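PDB 4HBK: aldo-keto reductase family 1, member B4 (Aldose reductase) from Schistosoma japonicum, which probably catalyses the NADPH-dependent reduction of aldehydes, including aldose sugars, to the corresponding alcohols, as in other aldo-keto reductases. Local coordinates for residues H269-Y280 with E300-L309; Q232-P243 with L281-P290. All blocks are in the same frame, centred on the assembly; numbering follows the deposited sequence.

Contact 1: H269-Y280 with E300-L309; sequences HKKTPAQVLLRY and ENFQVFDFQL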
# COMPACT_ATOMS: atom_id res chain seq x y z
N HIS A 269 -2.97 27.44 6.43
CA HIS A 269 -1.73 26.91 6.98
C HIS A 269 -0.51 27.25 6.13
O HIS A 269 0.61 26.89 6.48
CB HIS A 269 -1.84 25.39 7.16
CG HIS A 269 -2.77 24.97 8.25
ND1 HIS A 269 -2.41 24.96 9.58
CD2 HIS A 269 -4.06 24.54 8.20
CE1 HIS A 269 -3.44 24.54 10.31
NE2 HIS A 269 -4.45 24.28 9.50
N LYS A 270 -0.73 27.93 5.00
CA LYS A 270 0.35 28.23 4.07
C LYS A 270 1.06 26.96 3.62
O LYS A 270 2.29 26.89 3.60
CB LYS A 270 1.36 29.20 4.69
CG LYS A 270 0.77 30.58 4.90
CD LYS A 270 1.38 31.27 6.10
CE LYS A 270 0.46 32.37 6.60
NZ LYS A 270 1.06 33.11 7.75
N LYS A 271 0.26 25.95 3.26
CA LYS A 271 0.77 24.71 2.71
C LYS A 271 0.01 24.47 1.42
O LYS A 271 -0.94 25.18 1.13
CB LYS A 271 0.55 23.54 3.68
CG LYS A 271 1.09 23.75 5.09
CD LYS A 271 2.60 23.64 5.15
CE LYS A 271 3.08 22.26 4.69
NZ LYS A 271 4.54 22.08 4.94
N THR A 272 0.44 23.47 0.66
CA THR A 272 -0.24 23.10 -0.57
C THR A 272 -1.39 22.13 -0.31
O THR A 272 -1.41 21.43 0.71
CB THR A 272 0.71 22.43 -1.56
OG1 THR A 272 1.01 21.10 -1.10
CG2 THR A 272 2.00 23.25 -1.71
N PRO A 273 -2.34 22.08 -1.25
CA PRO A 273 -3.48 21.17 -1.15
C PRO A 273 -3.06 19.71 -0.91
O PRO A 273 -3.63 19.06 -0.04
CB PRO A 273 -4.14 21.32 -2.52
CG PRO A 273 -3.82 22.71 -2.93
CD PRO A 273 -2.42 22.94 -2.44
N ALA A 274 -2.10 19.20 -1.67
CA ALA A 274 -1.65 17.83 -1.50
C ALA A 274 -1.15 17.63 -0.08
O ALA A 274 -1.37 16.58 0.53
CB ALA A 274 -0.55 17.49 -2.49
N GLN A 275 -0.49 18.64 0.45
CA GLN A 275 0.05 18.57 1.80
C GLN A 275 -1.05 18.51 2.87
O GLN A 275 -0.92 17.79 3.87
CB GLN A 275 1.02 19.73 2.03
CG GLN A 275 2.39 19.48 1.39
CD GLN A 275 3.20 20.76 1.18
OE1 GLN A 275 2.78 21.85 1.54
NE2 GLN A 275 4.39 20.61 0.59
N VAL A 276 -2.14 19.24 2.65
CA VAL A 276 -3.29 19.17 3.54
C VAL A 276 -3.96 17.80 3.46
O VAL A 276 -4.32 17.22 4.49
CB VAL A 276 -4.33 20.26 3.21
CG1 VAL A 276 -5.63 19.99 3.96
CG2 VAL A 276 -3.78 21.63 3.56
N LEU A 277 -4.11 17.28 2.24
CA LEU A 277 -4.75 15.97 2.04
C LEU A 277 -3.99 14.83 2.73
O LEU A 277 -4.60 13.91 3.30
CB LEU A 277 -4.92 15.67 0.54
CG LEU A 277 -5.92 16.58 -0.21
CD1 LEU A 277 -5.88 16.39 -1.72
CD2 LEU A 277 -7.33 16.34 0.32
N LEU A 278 -2.67 14.87 2.67
CA LEU A 278 -1.84 13.88 3.34
C LEU A 278 -1.84 14.04 4.86
O LEU A 278 -1.90 13.06 5.59
CB LEU A 278 -0.41 13.94 2.81
CG LEU A 278 -0.26 13.53 1.34
CD1 LEU A 278 1.13 13.80 0.85
CD2 LEU A 278 -0.58 12.07 1.18
N ARG A 279 -1.77 15.28 5.34
CA ARG A 279 -1.78 15.53 6.78
C ARG A 279 -3.09 15.02 7.38
O ARG A 279 -3.11 14.52 8.50
CB ARG A 279 -1.63 17.01 7.09
CG ARG A 279 -1.49 17.31 8.57
CD ARG A 279 -0.09 16.96 9.06
NE ARG A 279 -0.09 16.78 10.51
CZ ARG A 279 0.96 16.40 11.22
NH1 ARG A 279 2.12 16.14 10.63
NH2 ARG A 279 0.84 16.27 12.54
N TYR A 280 -4.16 15.17 6.61
CA TYR A 280 -5.47 14.70 7.02
C TYR A 280 -5.41 13.21 7.35
O TYR A 280 -5.92 12.75 8.38
CB TYR A 280 -6.50 14.98 5.92
CG TYR A 280 -7.70 14.06 5.95
CD1 TYR A 280 -8.69 14.22 6.91
CD2 TYR A 280 -7.83 13.02 5.04
CE1 TYR A 280 -9.78 13.38 6.95
CE2 TYR A 280 -8.92 12.17 5.07
CZ TYR A 280 -9.89 12.35 6.04
OH TYR A 280 -10.99 11.52 6.10
N GLU A 300 7.28 17.88 -2.58
CA GLU A 300 6.13 18.48 -1.93
C GLU A 300 5.42 17.51 -0.97
O GLU A 300 5.12 17.86 0.17
CB GLU A 300 5.17 19.02 -2.99
CG GLU A 300 3.75 19.27 -2.52
CD GLU A 300 2.84 19.81 -3.64
OE1 GLU A 300 3.35 20.17 -4.73
OE2 GLU A 300 1.62 19.88 -3.42
N ASN A 301 5.18 16.29 -1.43
CA ASN A 301 4.46 15.30 -0.62
C ASN A 301 5.14 15.02 0.73
O ASN A 301 4.49 14.60 1.69
CB ASN A 301 4.29 13.98 -1.38
CG ASN A 301 3.31 14.09 -2.54
OD1 ASN A 301 2.54 15.05 -2.62
ND2 ASN A 301 3.32 13.11 -3.44
N PHE A 302 6.44 15.27 0.80
CA PHE A 302 7.20 14.92 1.99
C PHE A 302 7.16 16.02 3.05
O PHE A 302 7.47 15.78 4.21
CB PHE A 302 8.65 14.58 1.61
CG PHE A 302 9.45 13.92 2.72
CD1 PHE A 302 9.22 12.59 3.06
CD2 PHE A 302 10.45 14.61 3.38
CE1 PHE A 302 9.96 11.97 4.08
CE2 PHE A 302 11.20 14.01 4.38
CZ PHE A 302 10.96 12.69 4.74
N GLN A 303 6.79 17.24 2.66
CA GLN A 303 6.82 18.35 3.62
C GLN A 303 5.49 18.46 4.36
O GLN A 303 4.76 19.44 4.21
CB GLN A 303 7.12 19.68 2.92
CG GLN A 303 8.13 19.60 1.76
CD GLN A 303 9.48 19.04 2.18
OE1 GLN A 303 9.96 19.30 3.29
NE2 GLN A 303 10.10 18.26 1.30
N VAL A 304 5.18 17.45 5.17
CA VAL A 304 3.89 17.39 5.84
C VAL A 304 4.01 17.21 7.35
O VAL A 304 3.07 16.76 8.00
CB VAL A 304 3.05 16.22 5.29
CG1 VAL A 304 2.62 16.50 3.86
CG2 VAL A 304 3.83 14.92 5.36
N PHE A 305 5.18 17.54 7.91
CA PHE A 305 5.44 17.27 9.32
C PHE A 305 5.70 18.51 10.15
O PHE A 305 6.27 18.42 11.24
CB PHE A 305 6.63 16.30 9.47
CG PHE A 305 6.40 14.96 8.85
CD1 PHE A 305 5.51 14.06 9.43
CD2 PHE A 305 7.06 14.59 7.69
CE1 PHE A 305 5.29 12.82 8.86
CE2 PHE A 305 6.84 13.36 7.11
CZ PHE A 305 5.95 12.47 7.70
N ASP A 306 5.28 19.68 9.66
CA ASP A 306 5.54 20.93 10.38
C ASP A 306 4.30 21.78 10.59
O ASP A 306 4.38 23.00 10.72
CB ASP A 306 6.63 21.73 9.68
CG ASP A 306 6.23 22.15 8.28
OD1 ASP A 306 5.15 21.73 7.81
OD2 ASP A 306 7.00 22.90 7.65
N PHE A 307 3.14 21.14 10.62
CA PHE A 307 1.90 21.83 10.91
C PHE A 307 0.87 20.83 11.38
O PHE A 307 1.09 19.62 11.30
CB PHE A 307 1.38 22.60 9.69
CG PHE A 307 0.77 21.73 8.62
CD1 PHE A 307 1.55 20.86 7.88
CD2 PHE A 307 -0.59 21.81 8.32
CE1 PHE A 307 1.00 20.07 6.87
CE2 PHE A 307 -1.15 21.03 7.31
CZ PHE A 307 -0.36 20.16 6.58
N GLN A 308 -0.26 21.33 11.86
CA GLN A 308 -1.30 20.48 12.39
C GLN A 308 -2.67 21.01 11.97
O GLN A 308 -2.96 22.21 12.11
CB GLN A 308 -1.20 20.42 13.92
CG GLN A 308 -2.18 19.43 14.57
CD GLN A 308 -1.49 18.22 15.18
OE1 GLN A 308 -1.70 17.08 14.76
NE2 GLN A 308 -0.66 18.47 16.20
N LEU A 309 -3.49 20.14 11.41
CA LEU A 309 -4.87 20.47 11.14
C LEU A 309 -5.64 20.45 12.46
O LEU A 309 -5.43 19.57 13.30
CB LEU A 309 -5.49 19.47 10.16
CG LEU A 309 -4.89 19.41 8.75
CD1 LEU A 309 -5.66 18.43 7.87
CD2 LEU A 309 -4.87 20.79 8.11
O HOH W 1 -0.82 20.33 -4.00
O HOH W 2 4.54 16.57 12.62
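Lys-271 and Arg-279 clasp the ring of Phe-307 from opposite faces. CG of Lys-271 sits squarely over the centre of one face, 3.9 Å from the ring centroid, a CH-pi contact; CG of Arg-279 makes a second, off-centre one on the other face. Beyond its CG, Lys-271 bends at both chi2 and chi3 (-74° and -60°), curling its tail over the ring so that NZ bonds to Gln-303 O at 2.7 Å, from above the carbonyl plane, and forms a salt bridge with Asp-306, its NZ on the syn lone pair of OD1.

Arg-279 can be followed outward. Its CB lies 3.4 Å from Phe-307 CZ, CG leans over the ring, and CD lies 3.3 Å from Val-304 O, with Phe-307 O somewhat farther off. NE turns to Gln-283 OE1, while NH1 gives Val-304 O an in-plane bond of 2.9 Å on a lone pair and also reaches a water held by Phe-305 O. Phe-307 O sits 3.1 Å above the guanidinium plane, over its centre.

At the start of helix 273-283, Thr-272 and Gln-275 make a capping box. Thr-272 OG1 also donates to Glu-300 OE2 at 2.7 Å, meeting it from above the carboxylate plane. Glu-300 O takes Gln-275 NE2 at 2.9 Å on one face of its plane and Gln-303 N on the other. Leu-309 turns CD2 to the His-269 ring and CD1 to the backbone N and CB of Tyr-280; His-269 NE2 bonds to Glu-313.

Segment 269-280 thus holds the end of helix 295-302 and the irregular chain that follows largely by carbonyls: side-chain donors take up oxygens of Glu-300, Gln-303 and Val-304, and the charged tails lend their methylenes to an aromatic ring.

Contact 2: Q232-P243 with L281-P290; sequences QSVGLTVTAYAP and LLQRKLIVVP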
# COMPACT_ATOMS: atom_id res chain seq x y z
N GLN A 232 -7.87 -0.90 12.96
CA GLN A 232 -7.10 -0.39 14.09
C GLN A 232 -7.58 -1.02 15.40
O GLN A 232 -6.77 -1.30 16.28
CB GLN A 232 -7.15 1.15 14.14
CG GLN A 232 -6.48 1.79 12.92
CD GLN A 232 -6.65 3.31 12.84
OE1 GLN A 232 -7.58 3.88 13.42
NE2 GLN A 232 -5.74 3.96 12.11
N SER A 233 -8.88 -1.27 15.52
CA SER A 233 -9.41 -1.88 16.74
C SER A 233 -8.82 -3.27 16.99
O SER A 233 -8.63 -3.65 18.14
CB SER A 233 -10.95 -1.93 16.72
OG SER A 233 -11.44 -3.05 16.00
N VAL A 234 -8.50 -4.01 15.94
CA VAL A 234 -7.86 -5.32 16.12
C VAL A 234 -6.34 -5.25 16.00
O VAL A 234 -5.67 -6.28 15.90
CB VAL A 234 -8.44 -6.40 15.18
CG1 VAL A 234 -9.89 -6.67 15.53
CG2 VAL A 234 -8.30 -5.96 13.72
N GLY A 235 -5.80 -4.04 16.03
CA GLY A 235 -4.36 -3.87 16.15
C GLY A 235 -3.57 -3.81 14.86
O GLY A 235 -2.33 -3.74 14.89
N LEU A 236 -4.25 -3.83 13.71
CA LEU A 236 -3.54 -3.65 12.45
C LEU A 236 -3.17 -2.19 12.29
O LEU A 236 -3.87 -1.32 12.80
CB LEU A 236 -4.43 -4.01 11.27
CG LEU A 236 -5.04 -5.41 11.20
CD1 LEU A 236 -5.14 -5.82 9.74
CD2 LEU A 236 -4.20 -6.39 11.99
N THR A 237 -2.08 -1.91 11.58
CA THR A 237 -1.85 -0.55 11.10
C THR A 237 -2.48 -0.48 9.72
O THR A 237 -2.69 -1.51 9.06
CB THR A 237 -0.38 -0.22 10.97
OG1 THR A 237 0.21 -1.05 9.96
CG2 THR A 237 0.34 -0.42 12.32
N VAL A 238 -2.78 0.73 9.27
CA VAL A 238 -3.51 0.90 8.03
C VAL A 238 -2.81 1.89 7.13
O VAL A 238 -2.43 2.97 7.55
CB VAL A 238 -4.94 1.40 8.29
CG1 VAL A 238 -5.71 1.51 6.98
CG2 VAL A 238 -5.66 0.44 9.25
N THR A 239 -2.64 1.50 5.87
CA THR A 239 -1.97 2.34 4.90
C THR A 239 -2.99 2.82 3.89
O THR A 239 -3.82 2.05 3.40
CB THR A 239 -0.87 1.56 4.17
OG1 THR A 239 0.17 1.23 5.10
CG2 THR A 239 -0.28 2.39 3.02
N ALA A 240 -2.93 4.12 3.59
CA ALA A 240 -3.84 4.69 2.62
C ALA A 240 -3.16 4.68 1.28
O ALA A 240 -2.12 5.31 1.10
CB ALA A 240 -4.18 6.11 3.00
N TYR A 241 -3.73 3.97 0.32
CA TYR A 241 -3.24 4.14 -1.03
C TYR A 241 -4.13 5.12 -1.79
O TYR A 241 -5.25 5.42 -1.37
CB TYR A 241 -3.01 2.80 -1.75
CG TYR A 241 -4.20 2.07 -2.31
CD1 TYR A 241 -4.88 2.53 -3.43
CD2 TYR A 241 -4.58 0.84 -1.77
CE1 TYR A 241 -5.97 1.81 -3.96
CE2 TYR A 241 -5.64 0.12 -2.29
CZ TYR A 241 -6.33 0.60 -3.38
OH TYR A 241 -7.38 -0.15 -3.87
N ALA A 242 -3.60 5.65 -2.89
CA ALA A 242 -4.25 6.74 -3.61
C ALA A 242 -4.70 7.83 -2.64
O ALA A 242 -5.86 8.25 -2.66
CB ALA A 242 -5.45 6.21 -4.39
N PRO A 243 -3.76 8.30 -1.78
CA PRO A 243 -4.06 9.26 -0.71
C PRO A 243 -4.47 10.64 -1.23
O PRO A 243 -5.13 11.40 -0.52
CB PRO A 243 -2.73 9.34 0.05
CG PRO A 243 -1.70 9.00 -0.95
CD PRO A 243 -2.32 7.99 -1.86
N LEU A 281 -4.79 12.44 6.46
CA LEU A 281 -4.68 11.01 6.63
C LEU A 281 -3.71 10.68 7.75
O LEU A 281 -3.96 9.78 8.56
CB LEU A 281 -4.25 10.33 5.33
CG LEU A 281 -5.22 10.48 4.16
CD1 LEU A 281 -4.56 10.00 2.88
CD2 LEU A 281 -6.51 9.69 4.42
N LEU A 282 -2.60 11.41 7.81
CA LEU A 282 -1.63 11.18 8.87
C LEU A 282 -2.25 11.36 10.27
O LEU A 282 -1.98 10.59 11.20
CB LEU A 282 -0.39 12.05 8.69
CG LEU A 282 0.50 11.71 7.49
CD1 LEU A 282 1.54 12.80 7.25
CD2 LEU A 282 1.18 10.37 7.71
N GLN A 283 -3.10 12.37 10.42
CA GLN A 283 -3.73 12.64 11.72
C GLN A 283 -4.82 11.61 12.08
O GLN A 283 -5.24 11.54 13.23
CB GLN A 283 -4.22 14.09 11.81
CG GLN A 283 -3.04 15.08 11.78
CD GLN A 283 -3.43 16.53 12.05
OE1 GLN A 283 -2.71 17.44 11.68
NE2 GLN A 283 -4.56 16.73 12.70
N ARG A 284 -5.23 10.81 11.10
CA ARG A 284 -6.07 9.65 11.40
C ARG A 284 -5.24 8.39 11.72
O ARG A 284 -5.76 7.27 11.76
CB ARG A 284 -7.06 9.37 10.26
CG ARG A 284 -8.14 10.45 10.10
CD ARG A 284 -9.06 10.15 8.91
NE ARG A 284 -9.60 8.78 8.95
CZ ARG A 284 -10.05 8.12 7.88
NH1 ARG A 284 -10.03 8.70 6.68
NH2 ARG A 284 -10.51 6.88 8.02
N LYS A 285 -3.94 8.59 11.95
CA LYS A 285 -3.02 7.52 12.34
C LYS A 285 -2.78 6.52 11.21
O LYS A 285 -2.63 5.32 11.45
CB LYS A 285 -3.51 6.81 13.61
CG LYS A 285 -3.85 7.79 14.72
CD LYS A 285 -3.34 7.34 16.07
CE LYS A 285 -4.36 6.51 16.84
NZ LYS A 285 -4.04 6.42 18.31
N LEU A 286 -2.73 7.03 9.98
CA LEU A 286 -2.51 6.21 8.79
C LEU A 286 -1.09 6.38 8.28
O LEU A 286 -0.46 7.42 8.51
CB LEU A 286 -3.49 6.62 7.68
CG LEU A 286 -4.96 6.57 8.10
CD1 LEU A 286 -5.86 7.21 7.06
CD2 LEU A 286 -5.39 5.12 8.36
N ILE A 287 -0.59 5.36 7.60
CA ILE A 287 0.61 5.48 6.77
C ILE A 287 0.12 6.00 5.43
O ILE A 287 -1.02 5.74 5.06
CB ILE A 287 1.28 4.11 6.56
CG1 ILE A 287 1.80 3.56 7.90
CG2 ILE A 287 2.39 4.21 5.55
CD1 ILE A 287 0.95 2.45 8.48
N VAL A 288 0.94 6.75 4.70
CA VAL A 288 0.53 7.17 3.36
C VAL A 288 1.61 6.83 2.34
O VAL A 288 2.80 6.98 2.61
CB VAL A 288 0.17 8.68 3.30
CG1 VAL A 288 -1.00 8.99 4.25
CG2 VAL A 288 1.38 9.55 3.61
N VAL A 289 1.18 6.39 1.15
CA VAL A 289 2.11 6.04 0.09
C VAL A 289 1.71 6.73 -1.23
O VAL A 289 1.35 6.07 -2.20
CB VAL A 289 2.25 4.49 -0.08
CG1 VAL A 289 2.90 3.87 1.16
CG2 VAL A 289 0.89 3.86 -0.31
N PRO A 290 1.79 8.07 -1.26
CA PRO A 290 1.43 8.83 -2.47
C PRO A 290 2.34 8.43 -3.63
O PRO A 290 3.56 8.41 -3.47
CB PRO A 290 1.70 10.28 -2.06
CG PRO A 290 2.71 10.19 -0.98
CD PRO A 290 2.32 8.95 -0.21
O HOH W 3 -2.85 2.60 11.36
O HOH W 4 -8.17 6.46 12.52
O HOH W 5 -0.64 4.80 -3.72
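Thr-239 and Ile-287 sit paired in parallel strands, and their side chains meet on the same face of the sheet. OG1 of Thr-239 lies beside the backbone N (chi1 -66°), which brings it 3.4 Å from Ile-287 CB; this hydroxyl is hydrogen-bonded to Asn-213 ND2 on the neighbouring strand 213-217. The same rotation sends CG2 on to Val-289 CG2, 3.8 Å away and nearly at a right angle. Ile-287 has an unusual chi2 of 104°, and its CD1 swings back toward Val-238 O and Thr-237.

On the other face, Leu-281 from the preceding helix pushes CD1 against Ala-240 CB and, tightly, against Pro-243 CB at 3.4 Å. Leu-286 and Val-238 run side by side. Between the strands, Ile-287 N bonds to Val-238 O at 3.0 Å and Ala-240 N to Ile-287 O at 2.9 Å; Val-289 N to Ala-240 O is weak. Before strand 237-241, Gln-232, extended beyond CG, reaches Arg-284 O through NE2, a weak bond at 3.3 Å; one water links NE2 to Lys-285 O and Val-238 N, another OE1 to Arg-284 O.

Strands 237-241 and 287-288, joined by a crossover that includes helices 260-269 and 273-283, are the seventh and eighth strands of the (beta/alpha)8 TIM barrel characteristic of aldo-keto reductases.

How the contacts relate
Helix 273-283 is shared: its first turns carry contact 1 on the outside of the barrel, and its last turn delivers the chain into the eighth strand of contact 2. The two centres are 16 Å apart, yet the contacts touch. Gln-283 OE1 probably accepts a hydrogen bond from Leu-309 N at 2.8 Å, Leu-282 CD1 packs on Val-304 CG2 at 3.7 Å, and Pro-290 meets Asn-301. Contact 1 lies away from the predicted catalytic residues. Contact 2 comes closer: the side chain of Tyr-241 is about 7 Å from those of Tyr-82, the predicted proton donor, and Lys-111, predicted to lower its pKa.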